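Local coordinates for metazoan TIR-STING fusion (Crassostrea gigas, PDB 6WT6), which is of unknown function but joins a TIR domain and a STING ligand-binding domain in one chain, a fusion of two domain families, at residues Val30-Ile35 / Arg56-Cys61; His45-Leu50 / Phe62-Phe67; Glu214-Phe219 / Ala276-Gly281; Ile237-His242 / Lys259-Ser264. One frame throughout, in Å; residues are numbered along the deposited sequence.

Contact 1. Residues Val30-Ile35 / Arg56-Cys61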
# COMPACT_ATOMS: atom_id res chain seq x y z
N VAL A 30 20.50 10.81 13.48
CA VAL A 30 21.77 10.88 14.20
C VAL A 30 22.90 11.07 13.19
O VAL A 30 24.05 11.28 13.57
CB VAL A 30 22.00 9.62 15.07
CG1 VAL A 30 20.88 9.45 16.08
CG2 VAL A 30 22.13 8.39 14.20
N TYR A 31 22.57 10.99 11.91
CA TYR A 31 23.50 11.26 10.83
C TYR A 31 22.90 12.28 9.87
O TYR A 31 21.69 12.29 9.64
CB TYR A 31 23.88 10.00 10.03
CG TYR A 31 24.30 8.82 10.87
CD1 TYR A 31 25.51 8.81 11.54
CD2 TYR A 31 23.49 7.69 10.95
CE1 TYR A 31 25.90 7.72 12.29
CE2 TYR A 31 23.87 6.59 11.70
CZ TYR A 31 25.08 6.61 12.37
OH TYR A 31 25.46 5.52 13.12
N HIS A 32 23.76 13.13 9.31
CA HIS A 32 23.32 14.03 8.24
C HIS A 32 23.10 13.26 6.94
O HIS A 32 22.16 13.56 6.19
CB HIS A 32 24.33 15.15 8.03
CG HIS A 32 24.37 16.15 9.14
ND1 HIS A 32 25.18 16.01 10.25
CD2 HIS A 32 23.70 17.32 9.31
CE1 HIS A 32 25.00 17.04 11.06
NE2 HIS A 32 24.11 17.85 10.51
N ALA A 33 23.94 12.28 6.65
CA ALA A 33 23.85 11.57 5.39
C ALA A 33 24.30 10.13 5.55
O ALA A 33 25.29 9.85 6.23
CB ALA A 33 24.69 12.26 4.30
N PHE A 34 23.55 9.22 4.93
CA PHE A 34 23.98 7.84 4.76
C PHE A 34 24.51 7.68 3.34
O PHE A 34 23.82 8.02 2.37
CB PHE A 34 22.83 6.86 5.00
CG PHE A 34 23.16 5.43 4.66
CD1 PHE A 34 23.98 4.68 5.49
CD2 PHE A 34 22.66 4.84 3.51
CE1 PHE A 34 24.29 3.36 5.18
CE2 PHE A 34 22.96 3.52 3.20
CZ PHE A 34 23.78 2.78 4.04
N ILE A 35 25.73 7.18 3.23
CA ILE A 35 26.37 6.95 1.94
C ILE A 35 26.10 5.50 1.54
O ILE A 35 26.67 4.57 2.10
CB ILE A 35 27.87 7.25 2.00
CG1 ILE A 35 28.08 8.74 2.26
CG2 ILE A 35 28.56 6.83 0.71
CD1 ILE A 35 29.53 9.15 2.36
N ARG A 56 33.89 18.88 6.46
CA ARG A 56 33.12 20.12 6.49
C ARG A 56 32.29 20.26 7.76
O ARG A 56 31.82 21.36 8.06
CB ARG A 56 32.22 20.21 5.27
CG ARG A 56 32.97 20.23 3.94
CD ARG A 56 33.65 21.57 3.71
NE ARG A 56 32.70 22.61 3.31
CZ ARG A 56 32.44 22.94 2.05
NH1 ARG A 56 31.56 23.89 1.78
NH2 ARG A 56 33.06 22.31 1.06
N GLY A 57 32.10 19.18 8.51
CA GLY A 57 31.37 19.21 9.76
C GLY A 57 30.22 18.24 9.84
O GLY A 57 29.76 17.92 10.95
N PHE A 58 29.72 17.74 8.71
CA PHE A 58 28.60 16.81 8.73
C PHE A 58 29.02 15.46 9.29
O PHE A 58 30.16 15.02 9.14
CB PHE A 58 28.02 16.65 7.33
CG PHE A 58 27.50 17.92 6.73
CD1 PHE A 58 26.19 18.32 6.92
CD2 PHE A 58 28.34 18.73 5.97
CE1 PHE A 58 25.72 19.49 6.36
CE2 PHE A 58 27.87 19.91 5.42
CZ PHE A 58 26.56 20.29 5.61
N THR A 59 28.07 14.79 9.95
CA THR A 59 28.27 13.45 10.49
C THR A 59 27.58 12.45 9.57
O THR A 59 26.38 12.56 9.32
CB THR A 59 27.71 13.34 11.91
OG1 THR A 59 28.54 14.09 12.81
CG2 THR A 59 27.67 11.89 12.37
N CYS A 60 28.34 11.48 9.07
CA CYS A 60 27.84 10.53 8.10
C CYS A 60 27.90 9.10 8.64
O CYS A 60 28.60 8.81 9.61
CB CYS A 60 28.62 10.61 6.78
SG CYS A 60 28.34 12.12 5.84
N CYS A 61 27.15 8.22 7.98
CA CYS A 61 27.15 6.79 8.26
C CYS A 61 27.76 6.08 7.06
O CYS A 61 27.26 6.20 5.94
CB CYS A 61 25.73 6.28 8.53
SG CYS A 61 25.60 4.49 8.77
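Tyr31, His32 and Phe34 meet Phe58 to Cys61 where the first strand of the TIR domain pairs with its edge neighbour. Strand 31-36, helix 43-56 and strand 60-62 form a beta-alpha-beta unit, and Ala33-Cys60 and Phe34-Cys61 are parallel bridges. Cys61 N donates to Ala33 O at 3.0 Å, and Ile35 N donates to Cys61 O. Before the strands join fully, His32 N gives a bond of 2.7 Å to Thr59 O. His32 also works with its side chain: ND1 accepts from Thr59 N at 3.2 Å. That bond is nearly straight (173°), but the donor is tilted out of the ring plane. His32 NE2 is bonded to Pro23 O, so both ring nitrogens are engaged, which probably restrains the rotation of the imidazole. The edge of Phe58 meets one face of this ring in a T-shaped pair, with planes at 87°. Helix 153-159 packs on both rings, and Val53 of helix 43-56 touches Phe58. On the Tyr31 side, Cys61 has SG anti to its backbone N (chi1 176°), which places the sulfur over the Tyr31 face and at the edge of Phe34, with SG 3.7 Å from Phe34 CD1. Cys61 CB sits over the centre of the Tyr31 ring, 3.6 Å from the centroid, while Val30 CG2 lies over the opposite face.

Contact 2. Residues His45-Leu50 / Phe62-Phe67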
# COMPACT_ATOMS: atom_id res chain seq x y z
N HIS A 45 35.52 5.35 -4.11
CA HIS A 45 34.80 6.60 -4.38
C HIS A 45 33.96 7.02 -3.18
O HIS A 45 33.86 8.21 -2.88
CB HIS A 45 33.92 6.44 -5.62
CG HIS A 45 34.67 6.12 -6.87
ND1 HIS A 45 35.03 4.84 -7.21
CD2 HIS A 45 35.13 6.92 -7.86
CE1 HIS A 45 35.68 4.85 -8.36
NE2 HIS A 45 35.75 6.11 -8.78
N ALA A 46 33.35 6.05 -2.50
CA ALA A 46 32.49 6.39 -1.37
C ALA A 46 33.31 6.93 -0.20
O ALA A 46 32.86 7.84 0.51
CB ALA A 46 31.69 5.16 -0.94
N ARG A 47 34.52 6.40 0.00
CA ARG A 47 35.41 6.95 1.02
C ARG A 47 35.80 8.39 0.69
O ARG A 47 35.87 9.24 1.58
CB ARG A 47 36.66 6.08 1.17
CG ARG A 47 36.68 5.22 2.42
CD ARG A 47 37.91 5.51 3.28
NE ARG A 47 37.57 6.17 4.53
CZ ARG A 47 37.31 5.53 5.67
NH1 ARG A 47 37.35 4.20 5.71
NH2 ARG A 47 37.00 6.21 6.77
N THR A 48 36.07 8.67 -0.59
CA THR A 48 36.43 10.02 -1.00
C THR A 48 35.30 11.00 -0.69
O THR A 48 35.54 12.07 -0.11
CB THR A 48 36.78 10.04 -2.49
OG1 THR A 48 37.88 9.15 -2.73
CG2 THR A 48 37.17 11.45 -2.93
N ILE A 49 34.07 10.65 -1.07
CA ILE A 49 32.93 11.51 -0.77
C ILE A 49 32.74 11.63 0.74
O ILE A 49 32.46 12.72 1.26
CB ILE A 49 31.66 10.99 -1.47
CG1 ILE A 49 31.76 11.19 -2.98
CG2 ILE A 49 30.41 11.67 -0.91
CD1 ILE A 49 30.55 10.70 -3.75
N LEU A 50 32.89 10.52 1.46
CA LEU A 50 32.76 10.55 2.92
C LEU A 50 33.74 11.53 3.54
O LEU A 50 33.35 12.38 4.36
CB LEU A 50 32.99 9.15 3.49
CG LEU A 50 33.08 9.09 5.01
CD1 LEU A 50 31.72 9.30 5.63
CD2 LEU A 50 33.71 7.78 5.48
N PHE A 62 28.85 5.34 7.30
CA PHE A 62 29.61 4.68 6.25
C PHE A 62 29.73 3.20 6.59
O PHE A 62 30.24 2.84 7.65
CB PHE A 62 31.00 5.32 6.11
CG PHE A 62 31.71 4.97 4.84
CD1 PHE A 62 31.29 5.50 3.63
CD2 PHE A 62 32.80 4.12 4.85
CE1 PHE A 62 31.94 5.18 2.46
CE2 PHE A 62 33.46 3.80 3.67
CZ PHE A 62 33.03 4.33 2.48
N ALA A 63 29.26 2.35 5.67
CA ALA A 63 29.13 0.92 5.95
C ALA A 63 30.45 0.31 6.42
O ALA A 63 30.52 -0.31 7.49
CB ALA A 63 28.61 0.19 4.71
N GLU A 64 31.51 0.48 5.62
CA GLU A 64 32.81 -0.10 5.96
C GLU A 64 33.26 0.28 7.36
O GLU A 64 33.76 -0.56 8.12
CB GLU A 64 33.86 0.35 4.93
CG GLU A 64 35.29 0.03 5.31
CD GLU A 64 36.30 0.87 4.55
OE1 GLU A 64 36.40 2.09 4.83
OE2 GLU A 64 37.00 0.32 3.67
N ARG A 65 33.09 1.55 7.73
CA ARG A 65 33.58 2.03 9.02
C ARG A 65 32.62 1.70 10.15
O ARG A 65 33.04 1.24 11.21
CB ARG A 65 33.82 3.53 8.95
CG ARG A 65 33.90 4.21 10.31
CD ARG A 65 33.96 5.72 10.16
NE ARG A 65 32.68 6.27 9.72
CZ ARG A 65 32.51 7.52 9.33
NH1 ARG A 65 33.54 8.36 9.31
NH2 ARG A 65 31.31 7.94 8.95
N ASP A 66 31.32 1.93 9.93
CA ASP A 66 30.32 1.91 10.99
C ASP A 66 29.63 0.56 11.15
O ASP A 66 29.19 0.23 12.26
CB ASP A 66 29.27 3.00 10.74
CG ASP A 66 29.88 4.40 10.65
OD1 ASP A 66 30.66 4.77 11.56
OD2 ASP A 66 29.59 5.13 9.68
N PHE A 67 29.50 -0.24 10.09
CA PHE A 67 28.84 -1.54 10.19
C PHE A 67 29.85 -2.60 10.62
O PHE A 67 30.86 -2.81 9.94
CB PHE A 67 28.17 -1.94 8.87
CG PHE A 67 26.99 -1.07 8.50
CD1 PHE A 67 26.46 -0.18 9.42
CD2 PHE A 67 26.42 -1.15 7.24
CE1 PHE A 67 25.38 0.63 9.08
CE2 PHE A 67 25.34 -0.35 6.90
CZ PHE A 67 24.82 0.54 7.82
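Phe62 has CG anti to the backbone N (chi1 -164°), and this throws its ring across to helix 43-56. Leu50 also starts anti to its N (chi1 171°) and carries CD2 over one face of that ring. The two side chains meet in a CH-pi contact, with Leu50 CD2 3.5 Å from Phe62 CG and nearer the rim than the centre. Ala46 CB lies in the ring plane, at the edge, 3.4 Å from Phe62 CE1. Arg47 closes the far end of the ring with CG at 3.7 Å from Phe62 CE2. Its chain then bends at chi2 and chi3 and reaches Glu64. The salt bridge puts Arg47 NH1 2.5 Å from Glu64 OE1, a doubtfully short spacing, with the oxygen near the guanidinium plane. It spans the outer side of the contact, where Glu64 is exposed.

Leu50 CD2 also lies over one face of the Arg65 guanidinium, toward its rim, while Leu50 CD1 is 3.6 Å from Arg65 NH2. Arg65 forms a salt bridge to Glu54, and one to Asp66 whose hydrogen bonds are weak. Asp66 OD2 also accepts from Phe62 N in a nearly straight bond (178°), using its anti lone pair, though the modelled 2.5 Å is doubtfully short; it would tie the N-cap residue to helix 63-66. Tyr37 stacks on the Phe62 ring, and Ile35 of strand 31-36 touches Ala46, Leu50 and Phe62. The arrangement is that of a TIR domain's alpha/beta layer: a short helix after the edge strand 60-62 packs its N-terminal end against the preceding helix.

Contact 3. Residues Glu214-Phe219 / Ala276-Gly281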
# COMPACT_ATOMS: atom_id res chain seq x y z
N GLU A 214 -26.42 -14.58 -3.96
CA GLU A 214 -25.33 -15.40 -3.44
C GLU A 214 -24.14 -14.59 -2.95
O GLU A 214 -23.35 -15.10 -2.15
CB GLU A 214 -24.84 -16.38 -4.51
CG GLU A 214 -25.88 -17.30 -5.09
CD GLU A 214 -25.30 -18.19 -6.17
OE1 GLU A 214 -24.14 -17.95 -6.57
OE2 GLU A 214 -26.00 -19.12 -6.63
N LYS A 215 -23.99 -13.35 -3.42
CA LYS A 215 -22.75 -12.63 -3.23
C LYS A 215 -22.70 -11.94 -1.87
O LYS A 215 -23.72 -11.70 -1.22
CB LYS A 215 -22.55 -11.59 -4.34
CG LYS A 215 -22.43 -12.17 -5.74
CD LYS A 215 -22.09 -11.07 -6.75
CE LYS A 215 -21.98 -11.62 -8.16
NZ LYS A 215 -23.26 -12.22 -8.64
N LEU A 216 -21.48 -11.63 -1.45
CA LEU A 216 -21.23 -10.80 -0.28
C LEU A 216 -21.12 -9.35 -0.73
O LEU A 216 -20.25 -9.01 -1.54
CB LEU A 216 -19.95 -11.24 0.43
CG LEU A 216 -19.50 -10.38 1.62
CD1 LEU A 216 -20.53 -10.43 2.73
CD2 LEU A 216 -18.13 -10.82 2.12
N PHE A 217 -22.01 -8.50 -0.23
CA PHE A 217 -22.04 -7.09 -0.62
C PHE A 217 -21.10 -6.31 0.29
O PHE A 217 -21.25 -6.32 1.51
CB PHE A 217 -23.46 -6.54 -0.57
CG PHE A 217 -24.33 -7.05 -1.68
CD1 PHE A 217 -24.59 -6.26 -2.79
CD2 PHE A 217 -24.87 -8.33 -1.64
CE1 PHE A 217 -25.38 -6.73 -3.82
CE2 PHE A 217 -25.66 -8.80 -2.67
CZ PHE A 217 -25.91 -8.00 -3.76
N LEU A 218 -20.11 -5.65 -0.32
CA LEU A 218 -19.09 -4.91 0.40
C LEU A 218 -19.35 -3.42 0.21
O LEU A 218 -19.36 -2.93 -0.93
CB LEU A 218 -17.69 -5.28 -0.10
CG LEU A 218 -17.30 -6.76 -0.00
CD1 LEU A 218 -16.05 -7.01 -0.82
CD2 LEU A 218 -17.09 -7.16 1.46
N PHE A 219 -19.55 -2.71 1.31
CA PHE A 219 -20.02 -1.33 1.26
C PHE A 219 -18.85 -0.36 1.32
O PHE A 219 -17.97 -0.48 2.18
CB PHE A 219 -21.03 -1.07 2.38
CG PHE A 219 -22.33 -1.78 2.18
CD1 PHE A 219 -23.35 -1.19 1.45
CD2 PHE A 219 -22.52 -3.06 2.67
CE1 PHE A 219 -24.55 -1.85 1.25
CE2 PHE A 219 -23.72 -3.73 2.46
CZ PHE A 219 -24.73 -3.12 1.75
N ALA A 276 -25.99 -10.86 2.69
CA ALA A 276 -24.80 -10.77 3.53
C ALA A 276 -24.05 -9.50 3.16
O ALA A 276 -23.78 -9.25 1.99
CB ALA A 276 -23.91 -11.99 3.35
N GLY A 277 -23.73 -8.69 4.16
CA GLY A 277 -23.13 -7.40 3.88
C GLY A 277 -22.25 -6.92 5.02
O GLY A 277 -22.47 -7.26 6.19
N GLU A 278 -21.26 -6.12 4.66
CA GLU A 278 -20.37 -5.50 5.63
C GLU A 278 -19.62 -4.37 4.95
O GLU A 278 -19.59 -4.28 3.72
CB GLU A 278 -19.40 -6.52 6.22
CG GLU A 278 -18.46 -7.14 5.19
CD GLU A 278 -17.74 -8.37 5.72
OE1 GLU A 278 -18.37 -9.13 6.49
OE2 GLU A 278 -16.56 -8.57 5.37
N TYR A 279 -19.04 -3.50 5.76
CA TYR A 279 -18.16 -2.47 5.24
C TYR A 279 -16.82 -3.08 4.83
O TYR A 279 -16.38 -4.09 5.38
CB TYR A 279 -17.92 -1.37 6.28
CG TYR A 279 -19.10 -0.44 6.52
CD1 TYR A 279 -19.35 0.62 5.67
CD2 TYR A 279 -19.93 -0.61 7.62
CE1 TYR A 279 -20.41 1.47 5.89
CE2 TYR A 279 -20.99 0.24 7.85
CZ TYR A 279 -21.23 1.28 6.98
OH TYR A 279 -22.28 2.14 7.21
N ILE A 280 -16.18 -2.45 3.84
CA ILE A 280 -14.77 -2.69 3.56
C ILE A 280 -13.99 -1.93 4.63
O ILE A 280 -13.79 -0.71 4.52
CB ILE A 280 -14.38 -2.25 2.15
CG1 ILE A 280 -15.28 -2.91 1.11
CG2 ILE A 280 -12.92 -2.57 1.88
CD1 ILE A 280 -14.92 -2.57 -0.32
N GLY A 281 -13.56 -2.63 5.68
CA GLY A 281 -13.03 -1.96 6.86
C GLY A 281 -11.75 -1.18 6.61
O GLY A 281 -11.47 -0.21 7.32
O HOH W 1 -26.51 -11.65 -0.35
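Parallel strands 212-221 and 272-279, neighbours in the mixed sheet of the STING ligand-binding domain, make this contact. Over 216-219 and 276-279 their axes lie 4.7 Å apart and their directions differ by 23°. Phe217-Gly277, Leu218-Glu278 and Phe219-Tyr279 are bridge pairs. Four backbone bonds run between them: Phe217 N to Ala276 O, Glu278 N to Phe217 O, Phe219 N to Glu278 O and Ile280 N to Phe219 O. At the entrance to the ladder, a water accepts from Ala276 N and donates to Lys215 O.

On the face of Leu216, Leu218 and Glu278, Leu216 CD1 rests 3.8 Å from Ala276 CB. Leu218 and Glu278 lie alongside each other, with Leu218 CD2 4.0 Å from Glu278 CG. Glu278 starts from the crowded position between N and C (chi1 62°), and its OE2 bonds to Tyr187 OH of helix 176-204. Leu218 CB also meets Ile280 CG1 at 3.6 Å. On the other face Phe219 turns its ring edge to the opposite strand, with CE2 4.0 Å from Gly277 CA and CD2 3.3 Å from Glu278 O. Gly277 has no side chain, and the Phe219 ring occupies that side of it. Phe219 CB touches Tyr279 CD1, and helix 341-356 covers Phe217 and Phe219. The chemistry is thus divided: backbone bonds set the strand register, while mostly apolar side chains tie the sheet to a helix on each face.

Contact 4. Residues Ile237-His242 / Lys259-Ser264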
# COMPACT_ATOMS: atom_id res chain seq x y z
N ILE A 237 -33.21 -1.46 8.05
CA ILE A 237 -32.28 -2.55 7.79
C ILE A 237 -32.17 -3.38 9.06
O ILE A 237 -31.75 -2.87 10.11
CB ILE A 237 -30.90 -2.02 7.36
CG1 ILE A 237 -31.05 -1.05 6.18
CG2 ILE A 237 -29.97 -3.17 7.00
CD1 ILE A 237 -29.77 -0.28 5.86
N LYS A 238 -32.55 -4.66 8.98
CA LYS A 238 -32.73 -5.49 10.16
C LYS A 238 -31.70 -6.61 10.21
O LYS A 238 -31.50 -7.32 9.23
CB LYS A 238 -34.14 -6.10 10.19
CG LYS A 238 -35.26 -5.08 10.22
CD LYS A 238 -36.60 -5.77 10.45
CE LYS A 238 -37.77 -4.79 10.37
NZ LYS A 238 -39.06 -5.44 10.73
N HIS A 239 -31.06 -6.77 11.37
CA HIS A 239 -30.20 -7.92 11.61
C HIS A 239 -31.01 -9.21 11.53
O HIS A 239 -32.08 -9.32 12.14
CB HIS A 239 -29.53 -7.80 12.98
CG HIS A 239 -28.16 -7.21 12.95
ND1 HIS A 239 -27.92 -5.85 13.06
CD2 HIS A 239 -26.94 -7.79 12.83
CE1 HIS A 239 -26.62 -5.63 13.00
NE2 HIS A 239 -26.00 -6.79 12.86
N ARG A 240 -30.49 -10.19 10.78
CA ARG A 240 -31.19 -11.45 10.58
C ARG A 240 -30.32 -12.66 10.90
O ARG A 240 -30.62 -13.77 10.45
CB ARG A 240 -31.71 -11.56 9.14
CG ARG A 240 -32.75 -10.53 8.76
CD ARG A 240 -34.01 -10.63 9.61
NE ARG A 240 -35.07 -9.77 9.09
CZ ARG A 240 -36.27 -9.61 9.66
NH1 ARG A 240 -36.56 -10.26 10.78
NH2 ARG A 240 -37.16 -8.81 9.11
N GLY A 241 -29.25 -12.48 11.66
CA GLY A 241 -28.36 -13.58 11.95
C GLY A 241 -27.03 -13.45 11.25
O GLY A 241 -26.58 -12.33 10.95
N HIS A 242 -26.39 -14.58 10.96
CA HIS A 242 -25.05 -14.55 10.39
C HIS A 242 -24.76 -15.86 9.67
O HIS A 242 -25.51 -16.83 9.76
CB HIS A 242 -24.01 -14.28 11.48
CG HIS A 242 -24.23 -15.07 12.73
ND1 HIS A 242 -24.07 -16.44 12.78
CD2 HIS A 242 -24.59 -14.69 13.98
CE1 HIS A 242 -24.32 -16.87 14.00
NE2 HIS A 242 -24.64 -15.83 14.75
N LYS A 259 -17.47 -14.93 10.97
CA LYS A 259 -18.92 -14.84 10.86
C LYS A 259 -19.34 -13.59 10.09
O LYS A 259 -19.04 -12.46 10.49
CB LYS A 259 -19.56 -14.83 12.25
CG LYS A 259 -19.31 -16.10 13.07
CD LYS A 259 -19.84 -15.93 14.49
CE LYS A 259 -19.00 -14.95 15.30
NZ LYS A 259 -17.68 -15.53 15.70
N ASN A 260 -20.04 -13.79 8.98
CA ASN A 260 -20.57 -12.71 8.16
C ASN A 260 -22.05 -12.51 8.46
O ASN A 260 -22.80 -13.47 8.60
CB ASN A 260 -20.37 -13.00 6.67
CG ASN A 260 -18.92 -13.04 6.27
OD1 ASN A 260 -18.36 -12.04 5.83
ND2 ASN A 260 -18.29 -14.20 6.44
N THR A 261 -22.46 -11.25 8.53
CA THR A 261 -23.79 -10.90 9.02
C THR A 261 -24.82 -10.85 7.90
O THR A 261 -24.53 -10.43 6.78
CB THR A 261 -23.74 -9.56 9.75
OG1 THR A 261 -22.71 -9.61 10.74
CG2 THR A 261 -25.06 -9.27 10.43
N ILE A 262 -26.04 -11.29 8.21
CA ILE A 262 -27.16 -11.28 7.28
C ILE A 262 -28.12 -10.17 7.69
O ILE A 262 -28.48 -10.04 8.87
CB ILE A 262 -27.89 -12.63 7.25
CG1 ILE A 262 -26.88 -13.76 7.00
CG2 ILE A 262 -28.96 -12.62 6.16
CD1 ILE A 262 -26.14 -13.62 5.69
N TYR A 263 -28.53 -9.36 6.73
CA TYR A 263 -29.50 -8.31 6.95
C TYR A 263 -30.70 -8.51 6.05
O TYR A 263 -30.66 -9.27 5.08
CB TYR A 263 -28.89 -6.92 6.71
CG TYR A 263 -27.72 -6.58 7.60
CD1 TYR A 263 -27.91 -5.97 8.83
CD2 TYR A 263 -26.42 -6.87 7.20
CE1 TYR A 263 -26.84 -5.66 9.64
CE2 TYR A 263 -25.34 -6.56 8.01
CZ TYR A 263 -25.56 -5.95 9.23
OH TYR A 263 -24.50 -5.63 10.05
N SER A 264 -31.78 -7.81 6.38
CA SER A 264 -32.99 -7.77 5.57
C SER A 264 -33.29 -6.33 5.19
O SER A 264 -32.94 -5.38 5.90
CB SER A 264 -34.18 -8.36 6.32
OG SER A 264 -35.26 -8.62 5.44
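An antiparallel pair at one edge of the STING domain's mixed sheet, interrupted by a beta bulge, forms this contact. Lys238-Ser264 is a hydrogen-bonded pair, with Ser264 N to Lys238 O at 2.9 Å. His239-Tyr263 and His242-Thr261 are non-hydrogen-bonded pairs, and the register slips by one between them. Through the bulge Arg240 N donates to Ile262 O at 2.8 Å. Ile262 N reaches Gly241 O at 3.0 Å; this bond is straight at N-H, but the donor stands above the carbonyl plane.

His239 and Tyr263 lie alongside and point the same way. The edge of Tyr263 is turned to the face of His239, CE1 over its centre, with planes at 59°. Tyr263 OH is bonded to Ser229 OG, which would steady the phenol. Thr261 CG2, anti to the backbone N, touches His239 CD2 at 3.4 Å. Ile237 CG2 packs on Tyr263 CB at 3.9 Å. Arg240 bends at chi2 and runs beside Ser264 CB, which lies at its guanidinium edge, while Lys238 CB lies over one face. Backbone bonds therefore continue through the bulge, where Gly241 takes a positive phi, while the His239-Tyr263 pair packs one face of the sheet.

Overall arrangement
From the N terminus, contact 1 brings 56-61 back beside 30-35 and closes the first loop, around helix 43-56. Contact 2 starts inside that loop and ends beyond it, so the two cross. They touch, for instance at Cys60 CB and Leu50 CD1, and join two strands and two helices of the TIR domain. The chain then enters the STING domain. Contact 3 closes a long loop from 214-219 to 276-281, and contact 4 is nested within it. These two share one sheet, where strands 260-266 and 272-279 are neighbours. The centres of contacts 1 and 3 are about 51 Å apart, on opposite sides of the chain's centre.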